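Local coordinates for dioxygenase (Pseudomonas brassicacearum, PDB 5V2D), which probably cleaves the central double bond of lignin-derived stilbenes with molecular oxygen at an iron centre, in the manner of carotenoid cleavage oxygenases, at residues A[152-162]-A[174-185]. Numbering follows the deposited sequence.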
loop_
_atom_site.group_PDB
_atom_site.type_symbol
_atom_site.label_atom_id
_atom_site.label_comp_id
_atom_site.label_asym_id
_atom_site.label_seq_id
_atom_site.Cartn_x
_atom_site.Cartn_y
_atom_site.Cartn_z
ATOM N N LEU A 152 -12.903 -5.412 0.740
ATOM C CA LEU A 152 -11.867 -6.375 0.356
ATOM C C LEU A 152 -10.573 -6.006 1.056
ATOM O O LEU A 152 -10.167 -4.834 1.019
ATOM C CB LEU A 152 -11.622 -6.337 -1.110
ATOM C CG LEU A 152 -12.834 -6.818 -1.948
ATOM C CD1 LEU A 152 -12.423 -6.708 -3.414
ATOM C CD2 LEU A 152 -13.322 -8.196 -1.540
ATOM N N ALA A 153 -10.010 -6.939 1.755
ATOM C CA ALA A 153 -8.670 -6.849 2.333
ATOM C C ALA A 153 -7.759 -7.655 1.432
ATOM O O ALA A 153 -7.988 -8.854 1.154
ATOM C CB ALA A 153 -8.623 -7.421 3.743
ATOM N N LEU A 154 -6.752 -6.985 0.894
ATOM C CA LEU A 154 -5.994 -7.497 -0.228
ATOM C C LEU A 154 -4.499 -7.685 0.119
ATOM O O LEU A 154 -3.884 -6.873 0.820
ATOM C CB LEU A 154 -6.091 -6.568 -1.387
ATOM C CG LEU A 154 -7.520 -6.225 -1.823
ATOM C CD1 LEU A 154 -7.712 -4.691 -1.746
ATOM C CD2 LEU A 154 -7.717 -6.690 -3.254
ATOM N N LYS A 155 -3.926 -8.695 -0.520
ATOM C CA LYS A 155 -2.524 -8.853 -0.549
ATOM C C LYS A 155 -2.156 -9.659 -1.808
ATOM O O LYS A 155 -2.799 -10.594 -2.132
ATOM C CB LYS A 155 -2.217 -9.609 0.676
ATOM C CG LYS A 155 -0.976 -10.311 0.799
ATOM C CD LYS A 155 0.114 -9.551 1.043
ATOM C CE LYS A 155 1.083 -10.400 1.891
ATOM N NZ LYS A 155 2.195 -9.377 2.073
ATOM N N GLU A 156 -1.097 -9.231 -2.451
ATOM C CA GLU A 156 -0.820 -9.576 -3.840
ATOM C C GLU A 156 -0.365 -11.009 -4.082
ATOM O O GLU A 156 -0.107 -11.383 -5.236
ATOM C CB GLU A 156 0.213 -8.611 -4.443
ATOM C CG GLU A 156 1.646 -8.784 -3.856
ATOM C CD GLU A 156 2.479 -7.507 -4.075
ATOM O OE1 GLU A 156 2.001 -6.414 -3.685
ATOM O OE2 GLU A 156 3.603 -7.588 -4.641
ATOM N N ASP A 157 -0.274 -11.814 -3.042
ATOM C CA ASP A 157 0.089 -13.252 -3.153
ATOM C C ASP A 157 -1.120 -14.154 -3.223
ATOM O O ASP A 157 -0.971 -15.348 -3.285
ATOM C CB ASP A 157 0.993 -13.707 -2.004
ATOM C CG ASP A 157 0.349 -13.618 -0.647
ATOM O OD1 ASP A 157 -0.744 -12.976 -0.506
ATOM O OD2 ASP A 157 0.979 -14.180 0.344
ATOM N N ALA A 158 -2.346 -13.598 -3.197
ATOM C CA ALA A 158 -3.534 -14.423 -3.135
ATOM C C ALA A 158 -4.773 -13.609 -3.491
ATOM O O ALA A 158 -4.680 -12.381 -3.679
ATOM C CB ALA A 158 -3.666 -15.031 -1.744
ATOM N N LEU A 159 -5.905 -14.296 -3.545
ATOM C CA LEU A 159 -7.179 -13.632 -3.678
ATOM C C LEU A 159 -7.467 -12.876 -2.385
ATOM O O LEU A 159 -6.921 -13.201 -1.318
ATOM C CB LEU A 159 -8.268 -14.702 -3.885
ATOM C CG LEU A 159 -8.289 -15.386 -5.281
ATOM C CD1 LEU A 159 -9.281 -16.543 -5.217
ATOM C CD2 LEU A 159 -8.742 -14.415 -6.308
ATOM N N PRO A 160 -8.309 -11.860 -2.451
ATOM C CA PRO A 160 -8.596 -11.041 -1.294
ATOM C C PRO A 160 -9.560 -11.706 -0.371
ATOM O O PRO A 160 -10.146 -12.726 -0.739
ATOM C CB PRO A 160 -9.236 -9.783 -1.908
ATOM C CG PRO A 160 -9.696 -10.165 -3.262
ATOM C CD PRO A 160 -8.959 -11.362 -3.696
ATOM N N TRP A 161 -9.699 -11.147 0.836
ATOM C CA TRP A 161 -10.589 -11.622 1.863
ATOM C C TRP A 161 -11.680 -10.547 2.096
ATOM O O TRP A 161 -11.396 -9.350 2.171
ATOM C CB TRP A 161 -9.815 -11.914 3.165
ATOM C CG TRP A 161 -9.148 -13.206 3.046
ATOM C CD1 TRP A 161 -8.129 -13.524 2.210
ATOM C CD2 TRP A 161 -9.559 -14.424 3.666
ATOM N NE1 TRP A 161 -7.867 -14.862 2.299
ATOM C CE2 TRP A 161 -8.735 -15.441 3.177
ATOM C CE3 TRP A 161 -10.527 -14.745 4.602
ATOM C CZ2 TRP A 161 -8.847 -16.760 3.621
ATOM C CZ3 TRP A 161 -10.641 -16.050 5.042
ATOM C CH2 TRP A 161 -9.834 -17.042 4.538
ATOM N N ALA A 162 -12.939 -10.987 2.095
ATOM C CA ALA A 162 -14.039 -10.057 2.305
ATOM C C ALA A 162 -14.370 -9.906 3.762
ATOM O O ALA A 162 -14.292 -10.875 4.535
ATOM C CB ALA A 162 -15.248 -10.499 1.488
ATOM N N TRP A 174 -12.622 -14.081 -1.032
ATOM C CA TRP A 174 -13.501 -13.584 -2.094
ATOM C C TRP A 174 -12.991 -14.039 -3.447
ATOM O O TRP A 174 -11.932 -13.646 -3.895
ATOM C CB TRP A 174 -13.578 -12.038 -2.065
ATOM C CG TRP A 174 -14.711 -11.451 -2.763
ATOM C CD1 TRP A 174 -14.677 -10.816 -3.941
ATOM C CD2 TRP A 174 -16.062 -11.427 -2.349
ATOM N NE1 TRP A 174 -15.921 -10.339 -4.287
ATOM C CE2 TRP A 174 -16.802 -10.718 -3.344
ATOM C CE3 TRP A 174 -16.740 -11.925 -1.232
ATOM C CZ2 TRP A 174 -18.178 -10.503 -3.265
ATOM C CZ3 TRP A 174 -18.114 -11.716 -1.143
ATOM C CH2 TRP A 174 -18.805 -10.982 -2.138
ATOM N N THR A 175 -13.792 -14.842 -4.125
ATOM C CA THR A 175 -13.391 -15.416 -5.458
ATOM C C THR A 175 -14.000 -14.659 -6.626
ATOM O O THR A 175 -13.766 -14.990 -7.751
ATOM C CB THR A 175 -13.882 -16.907 -5.563
ATOM O OG1 THR A 175 -15.301 -16.866 -5.531
ATOM C CG2 THR A 175 -13.422 -17.743 -4.375
ATOM N N PHE A 176 -14.743 -13.610 -6.357
ATOM C CA PHE A 176 -15.512 -12.829 -7.363
ATOM C C PHE A 176 -16.459 -13.791 -8.109
ATOM O O PHE A 176 -16.381 -13.892 -9.343
ATOM C CB PHE A 176 -14.606 -12.042 -8.328
ATOM C CG PHE A 176 -13.700 -11.051 -7.635
ATOM C CD1 PHE A 176 -12.478 -11.459 -7.097
ATOM C CD2 PHE A 176 -14.095 -9.743 -7.528
ATOM C CE1 PHE A 176 -11.638 -10.524 -6.487
ATOM C CE2 PHE A 176 -13.287 -8.803 -6.878
ATOM C CZ PHE A 176 -12.025 -9.202 -6.395
ATOM N N ASP A 177 -17.261 -14.480 -7.345
ATOM C CA ASP A 177 -18.221 -15.492 -7.879
ATOM C C ASP A 177 -17.582 -16.512 -8.822
ATOM O O ASP A 177 -18.146 -16.823 -9.845
ATOM C CB ASP A 177 -19.387 -14.749 -8.585
ATOM C CG ASP A 177 -20.161 -13.848 -7.634
ATOM O OD1 ASP A 177 -20.267 -12.583 -7.790
ATOM O OD2 ASP A 177 -20.642 -14.409 -6.640
ATOM N N GLY A 178 -16.363 -16.959 -8.488
ATOM C CA GLY A 178 -15.605 -17.884 -9.289
ATOM C C GLY A 178 -15.036 -17.386 -10.572
ATOM O O GLY A 178 -14.483 -18.171 -11.295
ATOM N N GLN A 179 -15.076 -16.091 -10.872
ATOM C CA GLN A 179 -14.637 -15.603 -12.181
ATOM C C GLN A 179 -13.157 -15.379 -12.346
ATOM O O GLN A 179 -12.676 -15.267 -13.474
ATOM C CB GLN A 179 -15.371 -14.310 -12.556
ATOM C CG GLN A 179 -16.881 -14.417 -12.652
ATOM C CD GLN A 179 -17.580 -13.076 -12.669
ATOM O OE1 GLN A 179 -17.958 -12.559 -13.728
ATOM N NE2 GLN A 179 -17.691 -12.454 -11.488
ATOM N N ILE A 180 -12.419 -15.270 -11.237
ATOM C CA ILE A 180 -10.986 -14.867 -11.295
ATOM C C ILE A 180 -10.207 -16.159 -11.211
ATOM O O ILE A 180 -10.321 -16.833 -10.239
ATOM C CB ILE A 180 -10.601 -13.894 -10.143
ATOM C CG1 ILE A 180 -11.353 -12.597 -10.297
ATOM C CG2 ILE A 180 -9.110 -13.695 -10.099
ATOM C CD1 ILE A 180 -10.984 -11.738 -11.460
ATOM N N LYS A 181 -9.419 -16.480 -12.221
ATOM C CA LYS A 181 -8.751 -17.746 -12.270
ATOM C C LYS A 181 -7.249 -17.609 -12.060
ATOM O O LYS A 181 -6.557 -18.587 -12.208
ATOM C CB LYS A 181 -8.968 -18.416 -13.662
ATOM C CG LYS A 181 -10.391 -18.605 -14.097
ATOM C CD LYS A 181 -11.205 -19.346 -13.088
ATOM C CE LYS A 181 -12.550 -19.784 -13.663
ATOM N NZ LYS A 181 -13.265 -20.531 -12.559
ATOM N N SER A 182 -6.718 -16.437 -11.775
ATOM C CA SER A 182 -5.311 -16.304 -11.480
ATOM C C SER A 182 -5.071 -16.821 -10.091
ATOM O O SER A 182 -5.948 -16.891 -9.274
ATOM C CB SER A 182 -4.853 -14.840 -11.544
ATOM O OG SER A 182 -5.805 -14.031 -10.924
ATOM N N ALA A 183 -3.816 -17.142 -9.837
ATOM C CA ALA A 183 -3.400 -17.601 -8.503
ATOM C C ALA A 183 -3.356 -16.456 -7.509
ATOM O O ALA A 183 -3.416 -16.712 -6.332
ATOM C CB ALA A 183 -2.012 -18.282 -8.575
ATOM N N THR A 184 -3.244 -15.211 -7.979
ATOM C CA THR A 184 -3.097 -14.028 -7.094
ATOM C C THR A 184 -4.008 -12.908 -7.552
ATOM O O THR A 184 -4.589 -12.993 -8.643
ATOM C CB THR A 184 -1.652 -13.515 -7.162
ATOM O OG1 THR A 184 -1.397 -13.020 -8.486
ATOM C CG2 THR A 184 -0.646 -14.638 -6.845
ATOM N N PHE A 185 -4.106 -11.854 -6.745
ATOM C CA PHE A 185 -4.850 -10.649 -7.110
ATOM C C PHE A 185 -4.164 -9.461 -6.484
ATOM O O PHE A 185 -3.776 -9.551 -5.315
ATOM C CB PHE A 185 -6.247 -10.842 -6.594
ATOM C CG PHE A 185 -7.250 -9.860 -7.113
ATOM C CD1 PHE A 185 -7.979 -10.118 -8.275
ATOM C CD2 PHE A 185 -7.515 -8.676 -6.413
ATOM C CE1 PHE A 185 -8.927 -9.227 -8.712
ATOM C CE2 PHE A 185 -8.468 -7.802 -6.862
ATOM C CZ PHE A 185 -9.187 -8.083 -8.020
#
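Trp174 N donates to Pro160 O at 2.8 Å in a nearly straight bond (173° at the hydrogen), carrying the pairing of strands 161-163 and 170-173 into the loop that leads to the next blade of the β-propeller. With CG anti to the backbone N (chi1 -161°), the Trp174 indole offers one face to Leu152, whose CD2 sits over the five-membered ring, 4.0 Å from its centroid in a CH-pi contact. Ala162 CB comes to 3.4 Å from Trp174 CE3. The indole's CD1 edge points onto the centre of one face of Phe176, and Phe176 CE1 in turn lies over the rim of a Phe185 face; both phenylalanines also pack on strands 198-203 and 212-218 of that next blade. Pro160 CG packs against Phe176 CE1, while Leu154 CD2 meets Phe185 at the ring edge. Leu159 CB and Pro160 CD each come to 3.8 Å from Trp174 O, a buried carbonyl oxygen with no hydrogen-bond partner. A serine in place of Trp174 would probably leave Leu152 CD2 without the ring face it rests on and open a gap beside Ala162 and Phe176. Farther along, Phe185 N bonds weakly to Ala158 O, and Glu156 CA points its hydrogen at Phe185 O (3.3 Å). Glu156 turns its carboxylate away, to Tyr203 and to ND1 of the iron ligand His239. The apolar joint between two blades thus backs a turn carrying a second-shell carboxylate, whose hydrogen bond probably helps to hold that histidine in its orientation.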